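Long-range contacts in inactive dihydropteroate synthase 2 (Mycobacterium tuberculosis, PDB 2VP8), which probably lacks dihydropteroate synthase activity and probably does not act in folate metabolism, although it can bind the inhibitor dapsone: residues L163-T168 against E212-D217; W244-A249 against A281-F286. One frame throughout, in Å; residues are numbered along the deposited sequence.

Contact 1: residues L163-T168 against E212-D217; sequences LVCAHT and EKVLID
C165 sits between L215 and D217 on the neighbouring parallel strand and bonds to both. Its N-H points almost straight at L215 O, with C165 N to L215 O at 2.8 Å. Its carbonyl takes the N-H of D217, and the D217 N to C165 O distance is also 2.8 Å. The pattern runs on at both ends. L215 N donates to L163 O, and H167 N reaches D217 O at 2.9 Å. The first bond, from L163 N to K213 O, is longer at 3.2 Å and bent.

Side chains alternate between the two faces. On one face C165 SG lies 4.0 Å from V214 CG1. It gets there because SG is anti to the carbonyl carbon (chi1 -63°), which turns it back toward V214. I216 CG2 packs near C165 CB on this face. On the other face V164 CG1 meets D217 CB at 3.7 Å, and the A166 methyl lies beside D217 OD2. That oxygen is also hydrogen-bonded to H220 ND1. H220 is probably a marker of family members without synthase activity.

Helix 186-207 covers L163 and C165, while V164 and D217 touch L247 inside the barrel. This is a strand-helix-strand step of the TIM barrel, with a right-handed crossover expected, as in other pterin-binding enzymes.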
ATOM      1  N   LEU B 163     -17.594 -21.154  -5.382  1.00 38.76           N
ATOM      2  CA  LEU B 163     -16.791 -21.749  -4.329  1.00 38.95           C
ATOM      3  C   LEU B 163     -15.441 -21.059  -4.208  1.00 39.12           C
ATOM      4  O   LEU B 163     -14.817 -20.708  -5.210  1.00 38.97           O
ATOM      5  CB  LEU B 163     -16.605 -23.254  -4.575  1.00 39.01           C
ATOM      6  CG  LEU B 163     -15.806 -24.044  -3.531  1.00 39.12           C
ATOM      7  CD1 LEU B 163     -16.575 -24.179  -2.220  1.00 39.62           C
ATOM      8  CD2 LEU B 163     -15.420 -25.400  -4.055  1.00 38.71           C
ATOM      9  N   VAL B 164     -15.006 -20.857  -2.971  1.00 39.47           N
ATOM     10  CA  VAL B 164     -13.665 -20.369  -2.707  1.00 40.01           C
ATOM     11  C   VAL B 164     -12.751 -21.573  -2.505  1.00 40.29           C
ATOM     12  O   VAL B 164     -12.986 -22.408  -1.626  1.00 40.53           O
ATOM     13  CB  VAL B 164     -13.618 -19.431  -1.464  1.00 40.19           C
ATOM     14  CG1 VAL B 164     -12.177 -19.067  -1.095  1.00 40.13           C
ATOM     15  CG2 VAL B 164     -14.440 -18.175  -1.705  1.00 39.71           C
ATOM     16  N   CYS B 165     -11.727 -21.676  -3.340  1.00 40.58           N
ATOM     17  CA  CYS B 165     -10.713 -22.704  -3.164  1.00 40.95           C
ATOM     18  C   CYS B 165      -9.544 -22.104  -2.413  1.00 40.91           C
ATOM     19  O   CYS B 165      -8.787 -21.297  -2.957  1.00 41.08           O
ATOM     20  CB  CYS B 165     -10.266 -23.271  -4.507  1.00 40.92           C
ATOM     21  SG  CYS B 165     -11.596 -24.103  -5.382  1.00 42.15           S
ATOM     22  N   ALA B 166      -9.415 -22.490  -1.150  1.00 40.93           N
ATOM     23  CA  ALA B 166      -8.392 -21.929  -0.285  1.00 40.99           C
ATOM     24  C   ALA B 166      -7.216 -22.881  -0.076  1.00 41.07           C
ATOM     25  O   ALA B 166      -7.352 -24.102  -0.192  1.00 40.95           O
ATOM     26  CB  ALA B 166      -8.997 -21.520   1.050  1.00 40.80           C
ATOM     27  N   HIS B 167      -6.060 -22.298   0.224  1.00 41.32           N
ATOM     28  CA  HIS B 167      -4.875 -23.051   0.603  1.00 41.61           C
ATOM     29  C   HIS B 167      -4.695 -22.982   2.113  1.00 41.72           C
ATOM     30  O   HIS B 167      -4.561 -21.899   2.689  1.00 41.68           O
ATOM     31  CB  HIS B 167      -3.639 -22.502  -0.109  1.00 41.59           C
ATOM     32  CG  HIS B 167      -2.373 -23.206   0.255  1.00 42.24           C
ATOM     33  ND1 HIS B 167      -1.895 -24.290  -0.450  1.00 42.76           N
ATOM     34  CD2 HIS B 167      -1.485 -22.986   1.255  1.00 42.71           C
ATOM     35  CE1 HIS B 167      -0.767 -24.706   0.098  1.00 42.79           C
ATOM     36  NE2 HIS B 167      -0.497 -23.933   1.135  1.00 43.05           N
ATOM     37  N   THR B 168      -4.694 -24.157   2.738  1.00 41.99           N
ATOM     38  CA  THR B 168      -4.573 -24.296   4.188  1.00 42.02           C
ATOM     39  C   THR B 168      -3.195 -23.852   4.688  1.00 41.92           C
ATOM     40  O   THR B 168      -2.965 -22.669   4.934  1.00 41.75           O
ATOM     41  CB  THR B 168      -4.862 -25.760   4.629  1.00 42.13           C
ATOM     42  OG1 THR B 168      -5.166 -25.801   6.029  1.00 42.09           O
ATOM     43  CG2 THR B 168      -3.673 -26.693   4.313  1.00 42.09           C
ATOM     44  N   GLU B 212     -16.629 -19.316 -13.725  1.00 37.09           N
ATOM     45  CA  GLU B 212     -16.544 -17.903 -13.350  1.00 37.22           C
ATOM     46  C   GLU B 212     -16.885 -17.634 -11.887  1.00 37.18           C
ATOM     47  O   GLU B 212     -16.540 -16.579 -11.355  1.00 37.67           O
ATOM     48  CB  GLU B 212     -17.399 -17.021 -14.276  1.00 37.31           C
ATOM     49  CG  GLU B 212     -18.898 -17.322 -14.278  1.00 38.01           C
ATOM     50  CD  GLU B 212     -19.277 -18.498 -15.170  1.00 38.67           C
ATOM     51  OE1 GLU B 212     -18.397 -19.015 -15.900  1.00 38.22           O
ATOM     52  OE2 GLU B 212     -20.463 -18.900 -15.138  1.00 39.03           O
ATOM     53  N   LYS B 213     -17.544 -18.586 -11.238  1.00 37.00           N
ATOM     54  CA  LYS B 213     -17.946 -18.421  -9.843  1.00 36.69           C
ATOM     55  C   LYS B 213     -16.894 -18.975  -8.880  1.00 36.67           C
ATOM     56  O   LYS B 213     -17.087 -18.951  -7.663  1.00 36.79           O
ATOM     57  CB  LYS B 213     -19.312 -19.071  -9.583  1.00 36.56           C
ATOM     58  CG  LYS B 213     -20.427 -18.601 -10.503  1.00 36.73           C
ATOM     59  CD  LYS B 213     -21.798 -18.918  -9.913  1.00 37.58           C
ATOM     60  CE  LYS B 213     -22.920 -18.667 -10.917  1.00 37.59           C
ATOM     61  NZ  LYS B 213     -24.232 -18.459 -10.245  1.00 37.46           N
ATOM     62  N   VAL B 214     -15.784 -19.472  -9.420  1.00 36.50           N
ATOM     63  CA  VAL B 214     -14.698 -19.989  -8.588  1.00 36.47           C
ATOM     64  C   VAL B 214     -13.659 -18.905  -8.308  1.00 36.46           C
ATOM     65  O   VAL B 214     -13.142 -18.284  -9.232  1.00 36.44           O
ATOM     66  CB  VAL B 214     -13.986 -21.200  -9.227  1.00 36.48           C
ATOM     67  CG1 VAL B 214     -12.874 -21.702  -8.305  1.00 36.91           C
ATOM     68  CG2 VAL B 214     -14.966 -22.318  -9.530  1.00 36.11           C
ATOM     69  N   LEU B 215     -13.366 -18.689  -7.028  1.00 36.34           N
ATOM     70  CA  LEU B 215     -12.301 -17.789  -6.602  1.00 36.36           C
ATOM     71  C   LEU B 215     -11.210 -18.601  -5.901  1.00 36.13           C
ATOM     72  O   LEU B 215     -11.493 -19.653  -5.319  1.00 36.06           O
ATOM     73  CB  LEU B 215     -12.853 -16.716  -5.654  1.00 36.40           C
ATOM     74  CG  LEU B 215     -13.806 -15.643  -6.204  1.00 37.11           C
ATOM     75  CD1 LEU B 215     -15.240 -16.166  -6.406  1.00 38.10           C
ATOM     76  CD2 LEU B 215     -13.826 -14.437  -5.293  1.00 36.81           C
ATOM     77  N   ILE B 216      -9.968 -18.132  -5.966  1.00 35.84           N
ATOM     78  CA  ILE B 216      -8.881 -18.819  -5.268  1.00 35.67           C
ATOM     79  C   ILE B 216      -8.312 -17.978  -4.137  1.00 35.97           C
ATOM     80  O   ILE B 216      -8.102 -16.775  -4.280  1.00 35.86           O
ATOM     81  CB  ILE B 216      -7.749 -19.317  -6.212  1.00 35.67           C
ATOM     82  CG1 ILE B 216      -7.047 -18.154  -6.925  1.00 35.09           C
ATOM     83  CG2 ILE B 216      -8.288 -20.364  -7.203  1.00 35.17           C
ATOM     84  CD1 ILE B 216      -5.684 -18.519  -7.505  1.00 35.33           C
ATOM     85  N   ASP B 217      -8.080 -18.631  -3.007  1.00 36.43           N
ATOM     86  CA  ASP B 217      -7.580 -17.970  -1.811  1.00 36.96           C
ATOM     87  C   ASP B 217      -6.281 -18.644  -1.360  1.00 37.22           C
ATOM     88  O   ASP B 217      -6.290 -19.493  -0.469  1.00 37.10           O
ATOM     89  CB  ASP B 217      -8.650 -17.998  -0.719  1.00 36.91           C
ATOM     90  CG  ASP B 217      -8.171 -17.419   0.587  1.00 37.76           C
ATOM     91  OD1 ASP B 217      -7.117 -16.746   0.612  1.00 39.97           O
ATOM     92  OD2 ASP B 217      -8.857 -17.637   1.602  1.00 38.75           O
TER

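Contact 2: residues W244-A249 against A281-F286; sequences WPVLMA and AGARMF
M248 lies alongside the ring of F286, both side chains pointing the same way. M248 CB is 3.6 Å from F286 CD2, and CG follows close to CE2. The methyl of A283 fills the hollow beside this pair, with its CB 3.9 Å from M248 CG. The M248 chain bends at chi2 and chi3, so its sulfur end turns away from 281-286. Helix 267-280 covers M248 and F286 from outside.

The other face is shaped by L247 and M285, which meet at a slant. L247 CG is anti to the backbone N (chi1 174°). This sends CD1 over the M285 side chain, where it rests against CB, CG and CE. Farther back, the P245 ring lies beside the aliphatic start of R284, with P245 CB to R284 CB at 4.0 Å. P245 CG sits at the edge of the guanidinium.

Backbone bonds fix this fit. V246 O receives two N-H groups, R284 N at 2.9 Å and M285 N at 3.0 Å. M248 N then bonds to M285 O at 2.9 Å. One water accepts from V246 N and donates to G282 O, where a Schellman motif closes helix 267-280. Here the polar bonds are all made by backbone and water, and the side chains meet mainly through apolar groups, as suits a mostly buried pair of barrel strands.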
ATOM      1  N   TRP B 244      -7.474 -17.198 -12.363  1.00 37.07           N
ATOM      2  CA  TRP B 244      -8.548 -17.284 -11.382  1.00 37.02           C
ATOM      3  C   TRP B 244      -8.597 -16.008 -10.552  1.00 37.21           C
ATOM      4  O   TRP B 244      -7.548 -15.443 -10.214  1.00 37.40           O
ATOM      5  CB  TRP B 244      -8.334 -18.479 -10.451  1.00 36.94           C
ATOM      6  CG  TRP B 244      -8.301 -19.805 -11.153  1.00 36.88           C
ATOM      7  CD1 TRP B 244      -7.196 -20.554 -11.429  1.00 36.90           C
ATOM      8  CD2 TRP B 244      -9.421 -20.537 -11.663  1.00 36.43           C
ATOM      9  NE1 TRP B 244      -7.556 -21.704 -12.078  1.00 37.25           N
ATOM     10  CE2 TRP B 244      -8.917 -21.718 -12.238  1.00 36.79           C
ATOM     11  CE3 TRP B 244     -10.802 -20.305 -11.695  1.00 36.86           C
ATOM     12  CZ2 TRP B 244      -9.742 -22.674 -12.838  1.00 36.85           C
ATOM     13  CZ3 TRP B 244     -11.623 -21.254 -12.288  1.00 36.93           C
ATOM     14  CH2 TRP B 244     -11.089 -22.425 -12.851  1.00 36.95           C
ATOM     15  N   PRO B 245      -9.814 -15.541 -10.212  1.00 37.23           N
ATOM     16  CA  PRO B 245      -9.905 -14.372  -9.331  1.00 37.25           C
ATOM     17  C   PRO B 245      -9.217 -14.692  -8.010  1.00 37.23           C
ATOM     18  O   PRO B 245      -9.385 -15.784  -7.470  1.00 37.66           O
ATOM     19  CB  PRO B 245     -11.410 -14.203  -9.118  1.00 37.09           C
ATOM     20  CG  PRO B 245     -12.036 -14.913 -10.256  1.00 37.32           C
ATOM     21  CD  PRO B 245     -11.138 -16.047 -10.599  1.00 36.81           C
ATOM     22  N   VAL B 246      -8.426 -13.763  -7.505  1.00 37.21           N
ATOM     23  CA  VAL B 246      -7.689 -14.015  -6.278  1.00 37.14           C
ATOM     24  C   VAL B 246      -8.346 -13.300  -5.099  1.00 37.25           C
ATOM     25  O   VAL B 246      -8.654 -12.097  -5.163  1.00 37.04           O
ATOM     26  CB  VAL B 246      -6.193 -13.637  -6.428  1.00 37.11           C
ATOM     27  CG1 VAL B 246      -5.484 -13.608  -5.078  1.00 37.20           C
ATOM     28  CG2 VAL B 246      -5.489 -14.609  -7.390  1.00 37.29           C
ATOM     29  N   LEU B 247      -8.581 -14.078  -4.043  1.00 37.19           N
ATOM     30  CA  LEU B 247      -9.097 -13.577  -2.787  1.00 37.06           C
ATOM     31  C   LEU B 247      -7.956 -13.460  -1.792  1.00 37.26           C
ATOM     32  O   LEU B 247      -7.177 -14.395  -1.609  1.00 37.40           O
ATOM     33  CB  LEU B 247     -10.197 -14.503  -2.242  1.00 36.78           C
ATOM     34  CG  LEU B 247     -10.770 -14.202  -0.844  1.00 36.51           C
ATOM     35  CD1 LEU B 247     -11.358 -12.803  -0.740  1.00 35.89           C
ATOM     36  CD2 LEU B 247     -11.809 -15.221  -0.433  1.00 36.91           C
ATOM     37  N   MET B 248      -7.861 -12.306  -1.147  1.00 37.58           N
ATOM     38  CA  MET B 248      -6.886 -12.115  -0.093  1.00 37.97           C
ATOM     39  C   MET B 248      -7.563 -12.019   1.265  1.00 38.14           C
ATOM     40  O   MET B 248      -8.628 -11.414   1.401  1.00 37.88           O
ATOM     41  CB  MET B 248      -6.034 -10.870  -0.350  1.00 38.25           C
ATOM     42  CG  MET B 248      -5.297 -10.846  -1.695  1.00 38.66           C
ATOM     43  SD  MET B 248      -4.068 -12.146  -1.902  1.00 41.79           S
ATOM     44  CE  MET B 248      -2.801 -11.636  -0.748  1.00 39.97           C
ATOM     45  N   ALA B 249      -6.929 -12.637   2.258  1.00 38.78           N
ATOM     46  CA  ALA B 249      -7.340 -12.556   3.655  1.00 39.31           C
ATOM     47  C   ALA B 249      -6.199 -11.946   4.478  1.00 39.77           C
ATOM     48  O   ALA B 249      -5.528 -12.641   5.253  1.00 40.03           O
ATOM     49  CB  ALA B 249      -7.712 -13.937   4.178  1.00 39.11           C
ATOM     50  N   ALA B 281      -1.403  -5.696  -7.844  1.00 36.51           N
ATOM     51  CA  ALA B 281      -0.945  -6.845  -8.600  1.00 36.45           C
ATOM     52  C   ALA B 281      -2.109  -7.612  -9.247  1.00 36.60           C
ATOM     53  O   ALA B 281      -1.881  -8.574  -9.997  1.00 36.72           O
ATOM     54  CB  ALA B 281      -0.101  -7.760  -7.722  1.00 36.29           C
ATOM     55  N   GLY B 282      -3.342  -7.198  -8.953  1.00 36.36           N
ATOM     56  CA  GLY B 282      -4.514  -7.722  -9.651  1.00 36.53           C
ATOM     57  C   GLY B 282      -5.420  -8.644  -8.857  1.00 36.72           C
ATOM     58  O   GLY B 282      -6.276  -9.328  -9.427  1.00 36.72           O
ATOM     59  N   ALA B 283      -5.231  -8.678  -7.545  1.00 36.97           N
ATOM     60  CA  ALA B 283      -6.132  -9.419  -6.661  1.00 37.24           C
ATOM     61  C   ALA B 283      -7.568  -8.926  -6.873  1.00 37.25           C
ATOM     62  O   ALA B 283      -7.796  -7.721  -6.997  1.00 37.79           O
ATOM     63  CB  ALA B 283      -5.698  -9.244  -5.204  1.00 37.09           C
ATOM     64  N   ARG B 284      -8.537  -9.831  -6.924  1.00 37.17           N
ATOM     65  CA  ARG B 284      -9.903  -9.405  -7.224  1.00 37.23           C
ATOM     66  C   ARG B 284     -10.713  -9.023  -5.975  1.00 37.55           C
ATOM     67  O   ARG B 284     -11.544  -8.105  -6.019  1.00 37.51           O
ATOM     68  CB  ARG B 284     -10.630 -10.461  -8.061  1.00 36.97           C
ATOM     69  CG  ARG B 284     -12.092 -10.145  -8.367  1.00 37.47           C
ATOM     70  CD  ARG B 284     -12.310  -9.358  -9.668  1.00 38.10           C
ATOM     71  NE  ARG B 284     -13.741  -9.184  -9.967  1.00 39.63           N
ATOM     72  CZ  ARG B 284     -14.533 -10.112 -10.520  1.00 41.44           C
ATOM     73  NH1 ARG B 284     -14.060 -11.316 -10.858  1.00 41.56           N
ATOM     74  NH2 ARG B 284     -15.815  -9.840 -10.750  1.00 41.81           N
ATOM     75  N   MET B 285     -10.468  -9.722  -4.866  1.00 37.50           N
ATOM     76  CA  MET B 285     -11.312  -9.583  -3.683  1.00 37.39           C
ATOM     77  C   MET B 285     -10.507  -9.574  -2.388  1.00 37.19           C
ATOM     78  O   MET B 285      -9.434 -10.174  -2.312  1.00 36.92           O
ATOM     79  CB  MET B 285     -12.355 -10.700  -3.648  1.00 37.09           C
ATOM     80  CG  MET B 285     -13.511 -10.445  -2.718  1.00 37.34           C
ATOM     81  SD  MET B 285     -14.965 -11.426  -3.144  1.00 37.98           S
ATOM     82  CE  MET B 285     -14.545 -12.920  -2.291  1.00 41.10           C
ATOM     83  N   PHE B 286     -11.046  -8.896  -1.375  1.00 36.86           N
ATOM     84  CA  PHE B 286     -10.396  -8.780  -0.084  1.00 36.67           C
ATOM     85  C   PHE B 286     -11.377  -9.044   1.047  1.00 36.86           C
ATOM     86  O   PHE B 286     -12.413  -8.378   1.165  1.00 36.76           O
ATOM     87  CB  PHE B 286      -9.763  -7.395   0.069  1.00 36.88           C
ATOM     88  CG  PHE B 286      -8.557  -7.186  -0.792  1.00 36.72           C
ATOM     89  CD1 PHE B 286      -8.684  -6.666  -2.068  1.00 37.30           C
ATOM     90  CD2 PHE B 286      -7.294  -7.517  -0.327  1.00 37.75           C
ATOM     91  CE1 PHE B 286      -7.578  -6.491  -2.885  1.00 37.17           C
ATOM     92  CE2 PHE B 286      -6.173  -7.334  -1.129  1.00 39.16           C
ATOM     93  CZ  PHE B 286      -6.320  -6.820  -2.417  1.00 38.84           C
TER
HETATM   94  O   HOH W   1      -7.514 -11.702  -9.183  1.00 30.92           O

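Both contacts are buried and join neighbouring parallel strands of one TIM barrel. Contact 1 pairs 162-166 with 214-217. Contact 2 pairs 247-248 with 285-288. They are joined directly, because I216 N and O probably bond to P245 O and L247 N. The four strands thus run side by side round the barrel wall. Contact 1 has the longer run of backbone bonds, five in all, the first of them bent. Contact 2 has three, two of them to one carbonyl, and a water bridging V246 and G282, just before the strands begin. Inside the barrel, contact 1 places the polar D217 near H220, whereas L247 and M285 of contact 2 are apolar.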